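Local coordinates for peroxiredoxin (Clostridioides difficile, PDB 6TSB), which pairs a probable thiol-dependent peroxidase with a family 18 chitinase, the domain present here, in a bifunctional protein of the spore coat, at residues Arg115-Phe118 and Ala119-Asn123; Asn123-Ile126 and Asn127-Leu131; Pro353-Leu356 and Lys357-Glu361. One frame throughout, in Å; residues are numbered along the deposited sequence.

Interaction 1. Residues Arg115-Phe118 and Ala119-Asn123; sequences RYNF and ARQVN
Over one face of the Arg120 guanidinium lies the backbone O of Asn117, while NH2 of the same group meets Asn117 OD1 at 2.7 Å. The amide and guanidinium planes stand 38° apart, and with an N-H...O angle of only 129° this hydrogen bond is weak despite its short length. A kink at chi3 of Arg120 folds the guanidinium back to the Asn117 side chain. The amides of Asn117 and Gln121 are turned well away from each other; ND2 of Asn117 and NE2 of Gln121, 3.5 Å apart, are both donors and do not bond. Gln121 instead gives NE2 to Asn69 OD1 and takes the backbone N-H of Leu70 on OE1, as its CG passes 3.2 Å from Asn117 O. Round the helix, the Phe118 ring meets Val122 obliquely, CE2 lying 3.5 Å from CG2. With CG anti to the backbone N (chi1 -166°), the ring reaches Leu161 and Ile165 of helix 154-169 and Ile97 of strand 92-98. Val122 N closes the same turn on Phe118 O at 3.0 Å. Helix 112-128 is thus amphipathic, one of the outer helices of the family 18 TIM barrel: Phe118 and Val122 are held by apolar contact against the barrel wall, whereas the weak Asn117-Arg120 bond probably restrains the exposed arginine only lightly.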
loop_
_atom_site.group_PDB
_atom_site.type_symbol
_atom_site.label_atom_id
_atom_site.label_comp_id
_atom_site.label_asym_id
_atom_site.label_seq_id
_atom_site.Cartn_x
_atom_site.Cartn_y
_atom_site.Cartn_z
ATOM N N ARG A 115 -25.173 -28.566 -35.926
ATOM C CA ARG A 115 -25.669 -28.183 -34.575
ATOM C C ARG A 115 -26.088 -29.449 -33.815
ATOM O O ARG A 115 -25.756 -29.549 -32.634
ATOM C CB ARG A 115 -26.801 -27.141 -34.657
ATOM C CG ARG A 115 -26.328 -25.761 -35.123
ATOM C CD ARG A 115 -27.340 -24.638 -34.957
ATOM N NE ARG A 115 -28.584 -24.841 -35.696
ATOM C CZ ARG A 115 -28.841 -24.361 -36.914
ATOM N NH1 ARG A 115 -27.943 -23.649 -37.573
ATOM N NH2 ARG A 115 -29.993 -24.634 -37.496
ATOM N N TYR A 116 -26.815 -30.366 -34.452
ATOM C CA TYR A 116 -27.256 -31.632 -33.817
ATOM C C TYR A 116 -26.007 -32.463 -33.472
ATOM O O TYR A 116 -25.912 -33.004 -32.386
ATOM C CB TYR A 116 -28.221 -32.389 -34.737
ATOM C CG TYR A 116 -28.817 -33.633 -34.115
ATOM C CD1 TYR A 116 -29.929 -33.564 -33.284
ATOM C CD2 TYR A 116 -28.244 -34.882 -34.311
ATOM C CE1 TYR A 116 -30.468 -34.698 -32.690
ATOM C CE2 TYR A 116 -28.765 -36.024 -33.726
ATOM C CZ TYR A 116 -29.883 -35.936 -32.909
ATOM O OH TYR A 116 -30.414 -37.059 -32.337
ATOM N N ASN A 117 -25.054 -32.530 -34.399
ATOM C CA ASN A 117 -23.794 -33.306 -34.273
ATOM C C ASN A 117 -22.959 -32.756 -33.110
ATOM O O ASN A 117 -22.525 -33.547 -32.271
ATOM C CB ASN A 117 -22.985 -33.268 -35.564
ATOM C CG ASN A 117 -21.759 -34.144 -35.484
ATOM O OD1 ASN A 117 -21.849 -35.284 -35.066
ATOM N ND2 ASN A 117 -20.614 -33.629 -35.887
ATOM N N PHE A 118 -22.735 -31.444 -33.068
ATOM C CA PHE A 118 -22.009 -30.801 -31.946
ATOM C C PHE A 118 -22.702 -31.134 -30.631
ATOM O O PHE A 118 -22.041 -31.600 -29.728
ATOM C CB PHE A 118 -21.916 -29.290 -32.125
ATOM C CG PHE A 118 -20.911 -28.646 -31.205
ATOM C CD1 PHE A 118 -19.588 -28.520 -31.582
ATOM C CD2 PHE A 118 -21.292 -28.174 -29.960
ATOM C CE1 PHE A 118 -18.667 -27.939 -30.728
ATOM C CE2 PHE A 118 -20.366 -27.588 -29.108
ATOM C CZ PHE A 118 -19.059 -27.475 -29.497
ATOM N N ALA A 119 -24.008 -30.886 -30.534
ATOM C CA ALA A 119 -24.742 -31.125 -29.287
ATOM C C ALA A 119 -24.527 -32.588 -28.884
ATOM O O ALA A 119 -24.142 -32.778 -27.752
ATOM C CB ALA A 119 -26.200 -30.785 -29.421
ATOM N N ARG A 120 -24.775 -33.553 -29.778
ATOM C CA ARG A 120 -24.667 -35.014 -29.502
ATOM C C ARG A 120 -23.295 -35.298 -28.866
ATOM O O ARG A 120 -23.239 -36.086 -27.930
ATOM C CB ARG A 120 -24.860 -35.858 -30.777
ATOM C CG ARG A 120 -25.120 -37.350 -30.546
ATOM C CD ARG A 120 -25.107 -38.266 -31.788
ATOM N NE ARG A 120 -24.099 -37.856 -32.786
ATOM C CZ ARG A 120 -22.778 -38.096 -32.730
ATOM N NH1 ARG A 120 -22.250 -38.805 -31.746
ATOM N NH2 ARG A 120 -21.977 -37.630 -33.670
ATOM N N GLN A 121 -22.225 -34.681 -29.369
ATOM C CA GLN A 121 -20.854 -34.957 -28.895
ATOM C C GLN A 121 -20.648 -34.320 -27.518
ATOM O O GLN A 121 -19.873 -34.863 -26.719
ATOM C CB GLN A 121 -19.860 -34.392 -29.897
ATOM C CG GLN A 121 -19.961 -35.073 -31.244
ATOM C CD GLN A 121 -18.633 -35.057 -31.951
ATOM O OE1 GLN A 121 -17.590 -35.353 -31.375
ATOM N NE2 GLN A 121 -18.675 -34.718 -33.221
ATOM N N VAL A 122 -21.286 -33.176 -27.269
ATOM C CA VAL A 122 -21.233 -32.518 -25.933
ATOM C C VAL A 122 -21.845 -33.488 -24.926
ATOM O O VAL A 122 -21.239 -33.731 -23.873
ATOM C CB VAL A 122 -21.934 -31.148 -25.949
ATOM C CG1 VAL A 122 -22.163 -30.607 -24.549
ATOM C CG2 VAL A 122 -21.133 -30.159 -26.793
ATOM N N ASN A 123 -23.005 -34.043 -25.250
ATOM C CA ASN A 123 -23.754 -34.899 -24.304
ATOM C C ASN A 123 -22.954 -36.186 -24.104
ATOM O O ASN A 123 -22.995 -36.747 -23.004
ATOM C CB ASN A 123 -25.160 -35.172 -24.806
ATOM C CG ASN A 123 -25.991 -35.931 -23.799
ATOM O OD1 ASN A 123 -26.452 -37.032 -24.082
ATOM N ND2 ASN A 123 -26.141 -35.375 -22.615
#

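Interaction 2. Residues Asn123-Ile126 and Asn127-Leu131; sequences NQMI and NEYAL
Met125 CG touches both Tyr129 CD2 and Leu131 CD1, each at 4.1 Å, and this trio forms the close-packed side of the last turn of helix 112-128. The Tyr129 ring presents its edge to Met125 O, which lies in the ring plane, while the tyrosine itself rests on Pro75, Leu78 and Leu82 of helix 75-83. Leu131 turns back under the helix end: its CB comes within 4.3 Å of Ile126 CG1, and Val95 of strand 92-98 backs both Leu131 and Met125. Buried Ile126 continues this surface onto Ile169 of helix 154-169. The solvent side is held more loosely. There Gln124 NE2 reaches Glu128 OE1 at 3.0 Å; the amide and carboxylate are almost coplanar, 14° apart, yet the N-H points well off the oxygen (124°) and the bond is weak. Gln124 bends at chi2 to bring its amide over, whereas the Glu128 chain runs out extended. At the neighbouring position the amides of Asn123 and Asn127 stand nearly perpendicular, with Asn127 CG 3.4 Å from Asn123 O. The backbone closes the helix firmly: Leu131 N donates to Ile126 O at 2.9 Å, in the carbonyl plane on a lone pair, and a weak bond joins Ala130 N to Asn127 O. With Ala130 at positive phi, this is a Schellman motif, and it turns the chain from a barrel helix into strand 133-137, completing a beta-alpha-beta unit of the TIM barrel; the DxxDxDxE signature of family 18 chitinases starts directly after Leu131 and runs through this strand and just past it.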
loop_
_atom_site.group_PDB
_atom_site.type_symbol
_atom_site.label_atom_id
_atom_site.label_comp_id
_atom_site.label_asym_id
_atom_site.label_seq_id
_atom_site.Cartn_x
_atom_site.Cartn_y
_atom_site.Cartn_z
ATOM N N ASN A 123 -23.005 -34.043 -25.250
ATOM C CA ASN A 123 -23.754 -34.899 -24.304
ATOM C C ASN A 123 -22.954 -36.186 -24.104
ATOM O O ASN A 123 -22.995 -36.747 -23.004
ATOM C CB ASN A 123 -25.160 -35.172 -24.806
ATOM C CG ASN A 123 -25.991 -35.931 -23.799
ATOM O OD1 ASN A 123 -26.452 -37.032 -24.082
ATOM N ND2 ASN A 123 -26.141 -35.375 -22.615
ATOM N N GLN A 124 -22.242 -36.614 -25.143
ATOM C CA GLN A 124 -21.403 -37.823 -25.084
ATOM C C GLN A 124 -20.235 -37.566 -24.134
ATOM O O GLN A 124 -19.972 -38.406 -23.294
ATOM C CB GLN A 124 -20.890 -38.221 -26.458
ATOM C CG GLN A 124 -20.486 -39.682 -26.493
ATOM C CD GLN A 124 -19.290 -39.905 -27.384
ATOM O OE1 GLN A 124 -19.421 -40.012 -28.605
ATOM N NE2 GLN A 124 -18.117 -39.980 -26.764
ATOM N N MET A 125 -19.545 -36.450 -24.275
ATOM C CA MET A 125 -18.413 -36.119 -23.379
ATOM C C MET A 125 -18.913 -35.953 -21.935
ATOM O O MET A 125 -18.187 -36.374 -21.008
ATOM C CB MET A 125 -17.719 -34.855 -23.864
ATOM C CG MET A 125 -16.627 -34.389 -22.952
ATOM S SD MET A 125 -15.943 -32.881 -23.604
ATOM C CE MET A 125 -15.129 -33.549 -25.051
ATOM N N ILE A 126 -20.114 -35.406 -21.726
ATOM C CA ILE A 126 -20.700 -35.233 -20.364
ATOM C C ILE A 126 -20.971 -36.614 -19.761
ATOM O O ILE A 126 -20.635 -36.798 -18.585
ATOM C CB ILE A 126 -21.963 -34.346 -20.355
ATOM C CG1 ILE A 126 -21.613 -32.874 -20.608
ATOM C CG2 ILE A 126 -22.741 -34.511 -19.055
ATOM C CD1 ILE A 126 -22.818 -31.993 -20.905
ATOM N N ASN A 127 -21.571 -37.543 -20.505
ATOM C CA ASN A 127 -21.895 -38.898 -19.972
ATOM C C ASN A 127 -20.600 -39.684 -19.736
ATOM O O ASN A 127 -20.487 -40.342 -18.678
ATOM C CB ASN A 127 -22.887 -39.631 -20.879
ATOM C CG ASN A 127 -24.266 -39.005 -20.808
ATOM O OD1 ASN A 127 -24.626 -38.382 -19.812
ATOM N ND2 ASN A 127 -25.051 -39.162 -21.859
ATOM N N GLU A 128 -19.641 -39.559 -20.656
ATOM C CA GLU A 128 -18.382 -40.349 -20.686
ATOM C C GLU A 128 -17.531 -40.031 -19.448
ATOM O O GLU A 128 -16.983 -40.980 -18.871
ATOM C CB GLU A 128 -17.623 -40.055 -21.983
ATOM C CG GLU A 128 -16.230 -40.656 -22.050
ATOM C CD GLU A 128 -15.570 -40.564 -23.422
ATOM O OE1 GLU A 128 -16.304 -40.635 -24.454
ATOM O OE2 GLU A 128 -14.314 -40.438 -23.464
ATOM N N TYR A 129 -17.425 -38.751 -19.061
ATOM C CA TYR A 129 -16.599 -38.271 -17.928
ATOM C C TYR A 129 -17.420 -37.994 -16.663
ATOM O O TYR A 129 -16.837 -37.527 -15.683
ATOM C CB TYR A 129 -15.835 -37.029 -18.355
ATOM C CG TYR A 129 -14.655 -37.311 -19.236
ATOM C CD1 TYR A 129 -13.419 -37.608 -18.694
ATOM C CD2 TYR A 129 -14.755 -37.250 -20.611
ATOM C CE1 TYR A 129 -12.318 -37.862 -19.495
ATOM C CE2 TYR A 129 -13.655 -37.480 -21.424
ATOM C CZ TYR A 129 -12.430 -37.795 -20.869
ATOM O OH TYR A 129 -11.339 -38.002 -21.667
ATOM N N ALA A 130 -18.716 -38.297 -16.666
ATOM C CA ALA A 130 -19.674 -37.892 -15.608
ATOM C C ALA A 130 -19.463 -36.408 -15.259
ATOM O O ALA A 130 -19.375 -36.088 -14.054
ATOM C CB ALA A 130 -19.505 -38.773 -14.389
ATOM N N LEU A 131 -19.406 -35.528 -16.265
ATOM C CA LEU A 131 -19.272 -34.070 -16.029
ATOM C C LEU A 131 -20.582 -33.525 -15.464
ATOM O O LEU A 131 -21.645 -34.138 -15.687
ATOM C CB LEU A 131 -18.938 -33.343 -17.326
ATOM C CG LEU A 131 -17.670 -33.780 -18.050
ATOM C CD1 LEU A 131 -17.496 -32.885 -19.270
ATOM C CD2 LEU A 131 -16.460 -33.685 -17.143
#

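Interaction 3. Residues Pro353-Leu356 and Lys357-Glu361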
loop_
_atom_site.group_PDB
_atom_site.type_symbol
_atom_site.label_atom_id
_atom_site.label_comp_id
_atom_site.label_asym_id
_atom_site.label_seq_id
_atom_site.Cartn_x
_atom_site.Cartn_y
_atom_site.Cartn_z
ATOM N N PRO A 353 0.340 20.956 1.336
ATOM C CA PRO A 353 -0.188 19.628 1.652
ATOM C C PRO A 353 -1.174 19.109 0.586
ATOM O O PRO A 353 -1.387 17.915 0.533
ATOM C CB PRO A 353 -0.864 19.777 3.028
ATOM C CG PRO A 353 -0.594 21.214 3.478
ATOM C CD PRO A 353 -0.099 21.996 2.277
ATOM N N GLU A 354 -1.741 20.000 -0.235
ATOM C CA GLU A 354 -2.632 19.614 -1.363
ATOM C C GLU A 354 -1.830 18.794 -2.370
ATOM O O GLU A 354 -2.330 17.728 -2.781
ATOM C CB GLU A 354 -3.240 20.843 -2.035
ATOM C CG GLU A 354 -4.540 21.291 -1.384
ATOM C CD GLU A 354 -5.020 22.652 -1.852
ATOM O OE1 GLU A 354 -4.298 23.638 -1.622
ATOM O OE2 GLU A 354 -6.102 22.716 -2.466
ATOM N N VAL A 355 -0.616 19.247 -2.704
ATOM C CA VAL A 355 0.259 18.597 -3.730
ATOM C C VAL A 355 0.616 17.168 -3.280
ATOM O O VAL A 355 0.630 16.239 -4.129
ATOM C CB VAL A 355 1.495 19.468 -4.024
ATOM C CG1 VAL A 355 2.460 18.790 -4.994
ATOM C CG2 VAL A 355 1.075 20.844 -4.544
ATOM N N LEU A 356 0.849 16.979 -1.985
ATOM C CA LEU A 356 1.356 15.700 -1.428
ATOM C C LEU A 356 0.194 14.706 -1.340
ATOM O O LEU A 356 0.422 13.520 -1.651
ATOM C CB LEU A 356 1.988 15.979 -0.062
ATOM C CG LEU A 356 2.259 14.765 0.823
ATOM C CD1 LEU A 356 3.185 13.766 0.140
ATOM C CD2 LEU A 356 2.856 15.196 2.156
ATOM N N LYS A 357 -0.993 15.170 -0.918
ATOM C CA LYS A 357 -2.260 14.382 -0.957
ATOM C C LYS A 357 -2.512 13.849 -2.378
ATOM O O LYS A 357 -2.722 12.642 -2.484
ATOM C CB LYS A 357 -3.472 15.197 -0.490
ATOM C CG LYS A 357 -4.788 14.418 -0.399
ATOM C CD LYS A 357 -4.830 13.356 0.706
ATOM C CE LYS A 357 -6.072 12.483 0.676
ATOM N NZ LYS A 357 -7.170 13.009 1.525
ATOM N N GLU A 358 -2.516 14.706 -3.414
ATOM C CA GLU A 358 -2.645 14.289 -4.845
ATOM C C GLU A 358 -1.651 13.164 -5.172
ATOM O O GLU A 358 -2.084 12.150 -5.743
ATOM C CB GLU A 358 -2.421 15.462 -5.800
ATOM C CG GLU A 358 -3.697 15.928 -6.475
ATOM C CD GLU A 358 -3.629 17.315 -7.093
ATOM O OE1 GLU A 358 -2.507 17.871 -7.208
ATOM O OE2 GLU A 358 -4.702 17.844 -7.450
ATOM N N GLU A 359 -0.377 13.333 -4.809
ATOM C CA GLU A 359 0.699 12.309 -4.966
ATOM C C GLU A 359 0.268 10.958 -4.369
ATOM O O GLU A 359 0.428 9.923 -5.046
ATOM C CB GLU A 359 1.968 12.797 -4.280
ATOM C CG GLU A 359 3.234 12.511 -5.059
ATOM C CD GLU A 359 4.319 13.540 -4.795
ATOM O OE1 GLU A 359 4.107 14.728 -5.122
ATOM O OE2 GLU A 359 5.351 13.155 -4.234
ATOM N N LEU A 360 -0.255 10.956 -3.140
ATOM C CA LEU A 360 -0.510 9.719 -2.352
ATOM C C LEU A 360 -1.857 9.086 -2.754
ATOM O O LEU A 360 -2.061 7.884 -2.418
ATOM C CB LEU A 360 -0.487 10.038 -0.848
ATOM C CG LEU A 360 0.790 10.656 -0.253
ATOM C CD1 LEU A 360 0.599 10.947 1.227
ATOM C CD2 LEU A 360 2.017 9.777 -0.428
ATOM N N GLU A 361 -2.754 9.852 -3.399
ATOM C CA GLU A 361 -4.033 9.342 -3.989
ATOM C C GLU A 361 -3.686 8.338 -5.095
ATOM O O GLU A 361 -4.488 7.416 -5.315
ATOM C CB GLU A 361 -4.929 10.459 -4.555
ATOM C CG GLU A 361 -5.859 11.159 -3.551
ATOM C CD GLU A 361 -6.946 10.328 -2.869
ATOM O OE1 GLU A 361 -7.161 9.160 -3.268
ATOM O OE2 GLU A 361 -7.590 10.860 -1.939
#
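Leu356 and Leu360 lie one turn apart on the same flank of helix 353-361 and meet at an angle, Leu356 CD1 set against Leu360 CG at 3.9 Å. Their first torsions differ: Leu356 holds CG anti to the backbone N (chi1 165°), while Leu360 places it beside the N and anti to the carbonyl carbon (chi1 -58°). The Leu356 branch therefore leans along the helix toward Leu360, whose CG in turn sits only 3.2 Å from Leu356 O. Phe315 of helix 311-323 packs against both leucines, and Leu356 also touches Thr345 and Ile348 of helix 341-351. The backbone beneath them is regular alpha helix, with Lys357 N bonded to Pro353 O at 3.1 Å and Leu360 N to Leu356 O at 3.0 Å. This is the last helix of the chain, in contact with two preceding helices and with the second subunit of the assembly. Glu359 points its CB at the preceding turn, 3.1 Å from Leu356 O, and its extended chain runs back alongside Val355, where OE2 forms a salt bridge with Arg344 of helix 341-351. Lys357 sets its CB 3.6 Å from Pro353 O; its chain then bends, carrying the amine off from residues 353-356, and the side chain makes a cation-pi contact with Phe367 of the second subunit. That same phenylalanine packs on Leu360, while Ile25 and Val26 of the second subunit meet Pro353 and Glu354.

Overall arrangement
Followed from the N terminus, the chain first enters interaction 1 in helix 112-128 and runs on through Asn123 into interaction 2, where the helix ends and the chain turns off through Ala130 to Leu131; their centres are 12 Å apart. Each contact closes no more than a helical turn, and none nests in or crosses another. Together these two set one barrel helix between helices 75-83 and 154-169 and against strand 92-98. Interaction 3 comes much later, in helix 353-361, on the opposite side of the chain's centre and about 45 Å from interaction 1 between nearest atoms. It joins helices 311-323 and 341-351 to the second subunit.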